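VESB protease (Vibrio cholerae, PDB 4LK4) probably cleaves peptide bonds as a secreted serine endopeptidase of the trypsin (S1) family. Local coordinates at residues A[25-36]-A[65-76]; A[97-105]-A[174-184]. The protein carries 1 engineered substitution. One frame throughout, in Å; residues are numbered along the deposited sequence.

From the N terminus, strand 25-30 and the turn after it come first. Interaction 1 closes a loop when strand 66-70 returns antiparallel beside that strand. This pairing shuts the first, six-stranded barrel of the trypsin-like fold. The chain then runs through strand 82-91 to residues 97-105, where interaction 2 opens. Its partner, 174-184, leads into strand 184-189 of the second sheet. Interaction 2 therefore joins a loop of the first barrel to the second half of the protease. The two contacts follow in series and neither nests nor crosses. Their centres are about 27 Å apart, on opposite sides of the chain's centre.

Interaction 1 of 2, residues A[25-36]-A[65-76]; sequences IVALVKRGADAY and SVDVIIGAYDLN
Arg31 sends CG anti to the backbone N (chi1 -171°) and then bends at chi3 (-53°), which brings its guanidinium back onto Val66 and Asp67. It sits at the end of the seam where strands 25-30 and 66-70 close the antiparallel six-stranded barrel of the trypsin-like fold. Arg31 NH2 donates an almost straight bond to Val66 O at 3.0 Å. That oxygen lies in the guanidinium plane, while NH2 stands above the carbonyl plane. Arg31 NE and Asp67 OD1 form a salt bridge at 3.3 Å, in which the hydrogen bond is weak and bent. The guanidinium and carboxylate planes are nearly parallel, 4° apart. Arg83 pairs with Asp67 OD2, so the buried carboxylate has two cationic partners.

Backbone bonds link Ala27 with Ile69 and Val29 with Asp67, in both directions for each pair. Past the last pair, Gly71 N bonds to Ile25 O; Gly71 belongs to the type II turn from Ile69 to Ala72. Val26, Leu28, Val68 and Ile70 share one face. There Leu28 CD2 lies alongside Val68 CG1, and Val68 and Ile70 also meet Leu109 of strand 105-109. On the other face, Ala27 CB meets Leu75 CD2 at 3.8 Å. Ile69 ends between two residues: its CD1 is 3.6 Å from Ala35 CB and also touches Val29 CG1. Beyond the strands, Tyr36 bonds through OH to Phe151 O. Its ring plane is almost perpendicular to the Asn76 amide, whose OD1 lies 3.3 Å from Tyr36 CB.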
loop_
_atom_site.group_PDB
_atom_site.type_symbol
_atom_site.label_atom_id
_atom_site.label_comp_id
_atom_site.label_asym_id
_atom_site.label_seq_id
_atom_site.Cartn_x
_atom_site.Cartn_y
_atom_site.Cartn_z
ATOM N N ILE A 25 -8.958 0.043 -12.226
ATOM C CA ILE A 25 -8.888 1.184 -11.304
ATOM C C ILE A 25 -9.658 0.880 -10.024
ATOM O O ILE A 25 -10.599 0.082 -10.021
ATOM C CB ILE A 25 -9.510 2.435 -11.930
ATOM C CG1 ILE A 25 -9.148 3.708 -11.184
ATOM C CG2 ILE A 25 -11.029 2.328 -11.931
ATOM C CD1 ILE A 25 -7.683 4.062 -11.226
ATOM N N VAL A 26 -9.290 1.527 -8.936
ATOM C CA VAL A 26 -10.020 1.333 -7.691
ATOM C C VAL A 26 -10.268 2.651 -6.963
ATOM O O VAL A 26 -9.353 3.474 -6.830
ATOM C CB VAL A 26 -9.230 0.416 -6.749
ATOM C CG1 VAL A 26 -10.013 0.160 -5.482
ATOM C CG2 VAL A 26 -8.857 -0.873 -7.470
ATOM N N ALA A 27 -11.506 2.841 -6.503
ATOM C CA ALA A 27 -11.832 3.935 -5.611
ATOM C C ALA A 27 -11.867 3.431 -4.180
ATOM O O ALA A 27 -12.480 2.406 -3.865
ATOM C CB ALA A 27 -13.154 4.526 -5.978
ATOM N N LEU A 28 -11.194 4.154 -3.313
ATOM C CA LEU A 28 -11.223 3.857 -1.888
ATOM C C LEU A 28 -12.258 4.761 -1.231
ATOM O O LEU A 28 -12.206 5.991 -1.364
ATOM C CB LEU A 28 -9.839 4.065 -1.268
ATOM C CG LEU A 28 -8.739 3.176 -1.844
ATOM C CD1 LEU A 28 -7.466 3.436 -1.064
ATOM C CD2 LEU A 28 -9.105 1.712 -1.750
ATOM N N VAL A 29 -13.218 4.158 -0.544
ATOM C CA VAL A 29 -14.316 4.953 -0.023
ATOM C C VAL A 29 -14.586 4.561 1.400
ATOM O O VAL A 29 -14.368 3.412 1.777
ATOM C CB VAL A 29 -15.581 4.841 -0.891
ATOM C CG1 VAL A 29 -15.206 4.960 -2.365
ATOM C CG2 VAL A 29 -16.277 3.536 -0.683
ATOM N N LYS A 30 -15.064 5.530 2.168
ATOM C CA LYS A 30 -15.359 5.348 3.555
ATOM C C LYS A 30 -16.488 4.347 3.687
ATOM O O LYS A 30 -17.483 4.439 2.979
ATOM C CB LYS A 30 -15.733 6.686 4.195
ATOM C CG LYS A 30 -16.196 6.561 5.645
ATOM C CD LYS A 30 -16.053 7.877 6.399
ATOM C CE LYS A 30 -16.695 7.798 7.785
ATOM N NZ LYS A 30 -18.125 8.222 7.689
ATOM N N ARG A 31 -16.325 3.389 4.607
ATOM C CA ARG A 31 -17.314 2.359 4.805
ATOM C C ARG A 31 -18.620 2.925 5.322
ATOM O O ARG A 31 -18.628 3.770 6.221
ATOM C CB ARG A 31 -16.820 1.293 5.789
ATOM C CG ARG A 31 -17.768 0.090 5.817
ATOM C CD ARG A 31 -17.196 -1.107 6.511
ATOM N NE ARG A 31 -15.892 -1.491 6.004
ATOM C CZ ARG A 31 -15.143 -2.444 6.556
ATOM N NH1 ARG A 31 -15.576 -3.087 7.627
ATOM N NH2 ARG A 31 -13.953 -2.738 6.059
ATOM N N GLY A 32 -19.725 2.426 4.763
ATOM C CA GLY A 32 -21.076 2.841 5.172
ATOM C C GLY A 32 -21.515 4.143 4.517
ATOM O O GLY A 32 -22.634 4.593 4.724
ATOM N N ALA A 33 -20.640 4.772 3.736
ATOM C CA ALA A 33 -21.008 6.007 3.069
ATOM C C ALA A 33 -21.290 5.851 1.543
ATOM O O ALA A 33 -20.880 4.893 0.890
ATOM C CB ALA A 33 -19.946 7.046 3.309
ATOM N N ASP A 34 -22.052 6.799 1.019
ATOM C CA ASP A 34 -22.282 6.943 -0.406
ATOM C C ASP A 34 -20.908 7.009 -1.103
ATOM O O ASP A 34 -19.976 7.644 -0.614
ATOM C CB ASP A 34 -23.133 8.206 -0.665
ATOM C CG ASP A 34 -23.169 8.590 -2.125
ATOM O OD1 ASP A 34 -24.046 8.061 -2.824
ATOM O OD2 ASP A 34 -22.290 9.364 -2.601
ATOM N N ALA A 35 -20.778 6.319 -2.229
ATOM C CA ALA A 35 -19.465 6.159 -2.891
ATOM C C ALA A 35 -18.852 7.492 -3.303
ATOM O O ALA A 35 -17.675 7.706 -3.097
ATOM C CB ALA A 35 -19.580 5.244 -4.110
ATOM N N TYR A 36 -19.672 8.380 -3.862
ATOM C CA TYR A 36 -19.221 9.693 -4.310
ATOM C C TYR A 36 -18.824 10.598 -3.135
ATOM O O TYR A 36 -17.749 11.191 -3.168
ATOM C CB TYR A 36 -20.317 10.339 -5.181
ATOM C CG TYR A 36 -20.053 11.738 -5.706
ATOM C CD1 TYR A 36 -18.784 12.140 -6.107
ATOM C CD2 TYR A 36 -21.102 12.639 -5.876
ATOM C CE1 TYR A 36 -18.561 13.402 -6.603
ATOM C CE2 TYR A 36 -20.878 13.900 -6.376
ATOM C CZ TYR A 36 -19.600 14.273 -6.735
ATOM O OH TYR A 36 -19.380 15.531 -7.255
ATOM N N SER A 65 -12.910 0.872 8.532
ATOM C CA SER A 65 -13.612 2.042 8.057
ATOM C C SER A 65 -13.463 2.217 6.526
ATOM O O SER A 65 -13.800 3.291 5.970
ATOM C CB SER A 65 -13.081 3.267 8.787
ATOM O OG SER A 65 -11.753 3.531 8.325
ATOM N N VAL A 66 -12.982 1.183 5.834
ATOM C CA VAL A 66 -12.661 1.335 4.401
ATOM C C VAL A 66 -13.248 0.257 3.511
ATOM O O VAL A 66 -13.120 -0.930 3.804
ATOM C CB VAL A 66 -11.145 1.391 4.180
ATOM C CG1 VAL A 66 -10.781 1.206 2.702
ATOM C CG2 VAL A 66 -10.613 2.716 4.711
ATOM N N ASP A 67 -13.895 0.702 2.429
ATOM C CA ASP A 67 -14.291 -0.150 1.316
ATOM C C ASP A 67 -13.475 0.233 0.101
ATOM O O ASP A 67 -12.919 1.326 0.034
ATOM C CB ASP A 67 -15.755 0.052 0.945
ATOM C CG ASP A 67 -16.714 -0.436 2.006
ATOM O OD1 ASP A 67 -16.332 -1.357 2.766
ATOM O OD2 ASP A 67 -17.860 0.113 2.077
ATOM N N VAL A 68 -13.437 -0.668 -0.876
ATOM C CA VAL A 68 -12.900 -0.359 -2.177
ATOM C C VAL A 68 -13.960 -0.667 -3.214
ATOM O O VAL A 68 -14.846 -1.503 -2.993
ATOM C CB VAL A 68 -11.624 -1.160 -2.499
ATOM C CG1 VAL A 68 -10.698 -1.164 -1.310
ATOM C CG2 VAL A 68 -11.952 -2.589 -2.938
ATOM N N ILE A 69 -13.855 0.023 -4.338
ATOM C CA ILE A 69 -14.742 -0.206 -5.498
ATOM C C ILE A 69 -13.866 -0.421 -6.704
ATOM O O ILE A 69 -13.256 0.522 -7.190
ATOM C CB ILE A 69 -15.675 0.957 -5.809
ATOM C CG1 ILE A 69 -16.530 1.290 -4.600
ATOM C CG2 ILE A 69 -16.586 0.582 -6.990
ATOM C CD1 ILE A 69 -17.282 2.604 -4.728
ATOM N N ILE A 70 -13.787 -1.676 -7.129
ATOM C CA ILE A 70 -12.916 -2.112 -8.217
ATOM C C ILE A 70 -13.674 -1.886 -9.506
ATOM O O ILE A 70 -14.824 -2.279 -9.622
ATOM C CB ILE A 70 -12.581 -3.638 -8.101
ATOM C CG1 ILE A 70 -11.878 -3.940 -6.765
ATOM C CG2 ILE A 70 -11.691 -4.096 -9.231
ATOM C CD1 ILE A 70 -11.461 -5.374 -6.568
ATOM N N GLY A 71 -13.027 -1.270 -10.481
ATOM C CA GLY A 71 -13.694 -0.991 -11.776
ATOM C C GLY A 71 -14.723 0.099 -11.602
ATOM O O GLY A 71 -15.669 0.186 -12.341
ATOM N N ALA A 72 -14.541 0.938 -10.587
ATOM C CA ALA A 72 -15.418 2.106 -10.394
ATOM C C ALA A 72 -15.223 3.036 -11.579
ATOM O O ALA A 72 -14.146 3.051 -12.163
ATOM C CB ALA A 72 -15.058 2.822 -9.081
ATOM N N TYR A 73 -16.248 3.796 -11.935
ATOM C CA TYR A 73 -16.116 4.812 -12.966
ATOM C C TYR A 73 -16.927 6.064 -12.639
ATOM O O TYR A 73 -16.357 7.109 -12.377
ATOM C CB TYR A 73 -16.499 4.243 -14.315
ATOM C CG TYR A 73 -16.447 5.272 -15.388
ATOM C CD1 TYR A 73 -15.231 5.645 -15.933
ATOM C CD2 TYR A 73 -17.589 5.904 -15.830
ATOM C CE1 TYR A 73 -15.167 6.600 -16.919
ATOM C CE2 TYR A 73 -17.534 6.895 -16.797
ATOM C CZ TYR A 73 -16.317 7.224 -17.341
ATOM O OH TYR A 73 -16.207 8.188 -18.303
ATOM N N ASP A 74 -18.244 5.967 -12.659
ATOM C CA ASP A 74 -19.146 7.045 -12.176
ATOM C C ASP A 74 -19.478 6.704 -10.737
ATOM O O ASP A 74 -20.226 5.749 -10.467
ATOM C CB ASP A 74 -20.416 7.086 -12.995
ATOM C CG ASP A 74 -21.455 8.108 -12.484
ATOM O OD1 ASP A 74 -21.256 8.650 -11.368
ATOM O OD2 ASP A 74 -22.489 8.322 -13.229
ATOM N N LEU A 75 -18.924 7.461 -9.797
ATOM C CA LEU A 75 -19.087 7.075 -8.392
ATOM C C LEU A 75 -20.550 7.077 -7.936
ATOM O O LEU A 75 -20.876 6.402 -6.973
ATOM C CB LEU A 75 -18.212 7.931 -7.464
ATOM C CG LEU A 75 -16.708 7.781 -7.707
ATOM C CD1 LEU A 75 -15.946 8.921 -7.114
ATOM C CD2 LEU A 75 -16.177 6.511 -7.129
ATOM N N ASN A 76 -21.415 7.815 -8.625
ATOM C CA ASN A 76 -22.839 7.826 -8.320
ATOM C C ASN A 76 -23.639 6.639 -8.879
ATOM O O ASN A 76 -24.860 6.571 -8.700
ATOM C CB ASN A 76 -23.463 9.125 -8.831
ATOM C CG ASN A 76 -23.448 10.227 -7.813
ATOM O OD1 ASN A 76 -23.321 9.993 -6.618
ATOM N ND2 ASN A 76 -23.586 11.442 -8.281
#

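Interaction 2 of 2, residues A[97-105]-A[174-184]; sequences PSNLLNDIA and HGISSDPNSTN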
loop_
_atom_site.group_PDB
_atom_site.type_symbol
_atom_site.label_atom_id
_atom_site.label_comp_id
_atom_site.label_asym_id
_atom_site.label_seq_id
_atom_site.Cartn_x
_atom_site.Cartn_y
_atom_site.Cartn_z
ATOM N N PRO A 97 5.719 9.641 7.228
ATOM C CA PRO A 97 4.741 10.631 6.825
ATOM C C PRO A 97 5.307 12.042 6.677
ATOM O O PRO A 97 4.673 12.851 6.044
ATOM C CB PRO A 97 3.719 10.602 7.965
ATOM C CG PRO A 97 4.496 10.168 9.149
ATOM C CD PRO A 97 5.621 9.302 8.660
ATOM N N SER A 98 6.469 12.363 7.229
ATOM C CA SER A 98 6.930 13.761 7.141
ATOM C C SER A 98 7.213 14.136 5.686
ATOM O O SER A 98 6.698 15.140 5.201
ATOM C CB SER A 98 8.140 14.054 8.043
ATOM O OG SER A 98 8.975 12.928 8.119
ATOM N N ASN A 99 7.990 13.310 4.989
ATOM C CA ASN A 99 8.341 13.571 3.588
ATOM C C ASN A 99 7.830 12.487 2.629
ATOM O O ASN A 99 8.225 12.422 1.466
ATOM C CB ASN A 99 9.846 13.732 3.464
ATOM C CG ASN A 99 10.611 12.512 3.977
ATOM O OD1 ASN A 99 10.050 11.418 4.209
ATOM N ND2 ASN A 99 11.913 12.704 4.175
ATOM N N LEU A 100 6.934 11.653 3.130
ATOM C CA LEU A 100 6.261 10.632 2.354
ATOM C C LEU A 100 7.157 9.700 1.531
ATOM O O LEU A 100 6.745 9.246 0.462
ATOM C CB LEU A 100 5.224 11.271 1.444
ATOM C CG LEU A 100 4.079 12.081 2.055
ATOM C CD1 LEU A 100 3.152 12.544 0.933
ATOM C CD2 LEU A 100 3.300 11.231 3.027
ATOM N N LEU A 101 8.350 9.383 2.011
ATOM C CA LEU A 101 9.092 8.285 1.404
ATOM C C LEU A 101 8.461 6.919 1.724
ATOM O O LEU A 101 7.848 6.716 2.761
ATOM C CB LEU A 101 10.567 8.274 1.815
ATOM C CG LEU A 101 11.398 9.541 1.559
ATOM C CD1 LEU A 101 12.830 9.308 2.020
ATOM C CD2 LEU A 101 11.385 9.992 0.108
ATOM N N ASN A 102 8.644 5.999 0.796
ATOM C CA ASN A 102 8.103 4.668 0.848
ATOM C C ASN A 102 6.614 4.707 1.029
ATOM O O ASN A 102 6.061 3.973 1.833
ATOM C CB ASN A 102 8.790 3.859 1.930
ATOM C CG ASN A 102 10.286 4.003 1.869
ATOM O OD1 ASN A 102 10.912 3.759 0.832
ATOM N ND2 ASN A 102 10.872 4.438 2.971
ATOM N N ASP A 103 5.976 5.566 0.240
ATOM C CA ASP A 103 4.556 5.814 0.352
ATOM C C ASP A 103 3.816 4.755 -0.428
ATOM O O ASP A 103 3.381 4.977 -1.540
ATOM C CB ASP A 103 4.224 7.205 -0.175
ATOM C CG ASP A 103 2.804 7.642 0.137
ATOM O OD1 ASP A 103 2.135 7.022 0.993
ATOM O OD2 ASP A 103 2.362 8.641 -0.487
ATOM N N ILE A 104 3.688 3.581 0.172
ATOM C CA ILE A 104 3.023 2.504 -0.493
ATOM C C ILE A 104 2.321 1.617 0.513
ATOM O O ILE A 104 2.788 1.453 1.634
ATOM C CB ILE A 104 4.028 1.709 -1.321
ATOM C CG1 ILE A 104 3.316 0.668 -2.187
ATOM C CG2 ILE A 104 5.087 1.071 -0.427
ATOM C CD1 ILE A 104 4.218 0.008 -3.204
ATOM N N ALA A 105 1.197 1.048 0.074
ATOM C CA ALA A 105 0.368 0.203 0.915
ATOM C C ALA A 105 -0.409 -0.818 0.116
ATOM O O ALA A 105 -0.710 -0.597 -1.025
ATOM C CB ALA A 105 -0.606 1.065 1.721
ATOM N N HIS A 174 12.345 17.092 -0.471
ATOM C CA HIS A 174 11.677 16.198 0.472
ATOM C C HIS A 174 12.190 14.750 0.403
ATOM O O HIS A 174 11.424 13.771 0.327
ATOM C CB HIS A 174 10.162 16.336 0.324
ATOM C CG HIS A 174 9.664 17.700 0.698
ATOM N ND1 HIS A 174 9.850 18.807 -0.102
ATOM C CD2 HIS A 174 9.052 18.151 1.820
ATOM C CE1 HIS A 174 9.352 19.875 0.495
ATOM N NE2 HIS A 174 8.866 19.506 1.666
ATOM N N GLY A 175 13.521 14.648 0.429
ATOM C CA GLY A 175 14.221 13.368 0.548
ATOM C C GLY A 175 14.194 12.492 -0.691
ATOM O O GLY A 175 14.465 11.293 -0.601
ATOM N N ILE A 176 13.885 13.097 -1.842
ATOM C CA ILE A 176 13.889 12.419 -3.121
ATOM C C ILE A 176 15.332 12.204 -3.512
ATOM O O ILE A 176 16.173 13.085 -3.326
ATOM C CB ILE A 176 13.171 13.261 -4.198
ATOM C CG1 ILE A 176 11.664 13.273 -3.927
ATOM C CG2 ILE A 176 13.441 12.713 -5.594
ATOM C CD1 ILE A 176 10.943 14.417 -4.595
ATOM N N SER A 177 15.617 11.039 -4.067
ATOM C CA SER A 177 16.974 10.721 -4.443
ATOM C C SER A 177 17.190 11.126 -5.885
ATOM O O SER A 177 16.256 11.194 -6.672
ATOM C CB SER A 177 17.265 9.231 -4.238
ATOM O OG SER A 177 18.552 8.888 -4.724
ATOM N N SER A 178 18.431 11.427 -6.221
ATOM C CA SER A 178 18.789 11.694 -7.595
ATOM C C SER A 178 18.957 10.366 -8.346
ATOM O O SER A 178 18.963 10.354 -9.570
ATOM C CB SER A 178 20.076 12.502 -7.653
ATOM O OG SER A 178 21.161 11.701 -7.248
ATOM N N ASP A 179 19.107 9.266 -7.601
ATOM C CA ASP A 179 19.216 7.923 -8.154
ATOM C C ASP A 179 17.807 7.482 -8.539
ATOM O O ASP A 179 16.922 7.464 -7.691
ATOM C CB ASP A 179 19.815 6.987 -7.104
ATOM C CG ASP A 179 20.080 5.581 -7.626
ATOM O OD1 ASP A 179 19.467 5.216 -8.632
ATOM O OD2 ASP A 179 20.908 4.837 -7.024
ATOM N N PRO A 180 17.586 7.144 -9.825
ATOM C CA PRO A 180 16.293 6.668 -10.307
ATOM C C PRO A 180 15.875 5.354 -9.641
ATOM O O PRO A 180 14.683 5.014 -9.603
ATOM C CB PRO A 180 16.535 6.426 -11.805
ATOM C CG PRO A 180 17.781 7.168 -12.147
ATOM C CD PRO A 180 18.593 7.167 -10.906
ATOM N N ASN A 181 16.860 4.607 -9.165
ATOM C CA ASN A 181 16.603 3.379 -8.483
ATOM C C ASN A 181 16.265 3.728 -7.036
ATOM O O ASN A 181 17.013 3.417 -6.125
ATOM C CB ASN A 181 17.822 2.461 -8.575
ATOM C CG ASN A 181 17.636 1.182 -7.809
ATOM O OD1 ASN A 181 16.533 0.658 -7.729
ATOM N ND2 ASN A 181 18.707 0.686 -7.211
ATOM N N SER A 182 15.121 4.382 -6.851
ATOM C CA SER A 182 14.671 4.843 -5.540
ATOM C C SER A 182 13.143 4.838 -5.446
ATOM O O SER A 182 12.423 4.594 -6.432
ATOM C CB SER A 182 15.189 6.258 -5.255
ATOM O OG SER A 182 14.814 7.157 -6.301
ATOM N N THR A 183 12.693 5.149 -4.235
ATOM C CA THR A 183 11.329 5.092 -3.812
ATOM C C THR A 183 10.327 5.894 -4.648
ATOM O O THR A 183 9.144 5.555 -4.652
ATOM C CB THR A 183 11.208 5.585 -2.344
ATOM O OG1 THR A 183 9.848 5.449 -1.903
ATOM C CG2 THR A 183 11.596 7.051 -2.202
ATOM N N ASN A 184 10.748 6.989 -5.264
ATOM C CA ASN A 184 9.801 7.765 -6.021
ATOM C C ASN A 184 10.417 8.537 -7.161
ATOM O O ASN A 184 11.645 8.676 -7.244
ATOM C CB ASN A 184 8.969 8.674 -5.104
ATOM C CG ASN A 184 9.811 9.627 -4.268
ATOM O OD1 ASN A 184 10.972 9.883 -4.551
ATOM N ND2 ASN A 184 9.199 10.178 -3.238
HETATM O O HOH W 1 9.214 12.323 -1.014
HETATM O O HOH W 2 6.566 9.668 -2.211
HETATM O O HOH W 3 7.114 6.942 -2.287
#
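Leu101 lays its CD2 methyl against the backbone of Gly175, 3.4 Å from Gly175 O. The same methyl meets Thr183 CG2 at 3.7 Å, the two side chains crossing at about a right angle. Leu101 CG lies anti to the carbonyl carbon (chi1 -56°), which turns the end of the side chain to Gly175, and CD1 and CD2 both come near Gly175 O. Beside it, Asn99 CB rests near His174 O. Asn99 OD1 bonds to Ser96 OG and takes a weak bond from Leu101 N, which ties the amide to its own loop.

Thr183 makes the direct polar link. With OG1 anti to the backbone N (chi1 -177°), its hydroxyl oxygen accepts from Asn102 N at 3.0 Å. The side chain of Asn102 is engaged as well, since its ND2 bonds to Ser94 O.

This is a joint between the two halves of the trypsin-like fold. Segment 97-105 leads into a strand of the first barrel, and 174-184 into strand 184-189 of the second sheet. Asp103 comes directly after Asn102, and its OD2 bonds to His56 ND1 and Ser216 OG. The first of these bonds is consistent with the Asp-His pair of the catalytic triad in this family. The His174 ring packs edge-to-face with Trp217, in a region that in trypsin relatives borders the substrate cleft.

Three waters extend the joint. Asn184 ND2 donates to two of them. One water, 3.1 Å from Asn184 ND2, donates to both Asn99 O and His174 O. Another, 2.9 Å from Asn184 ND2, donates to Leu100 O. The third accepts from Asp103 N and lies 3.1 Å from Thr183 OG1.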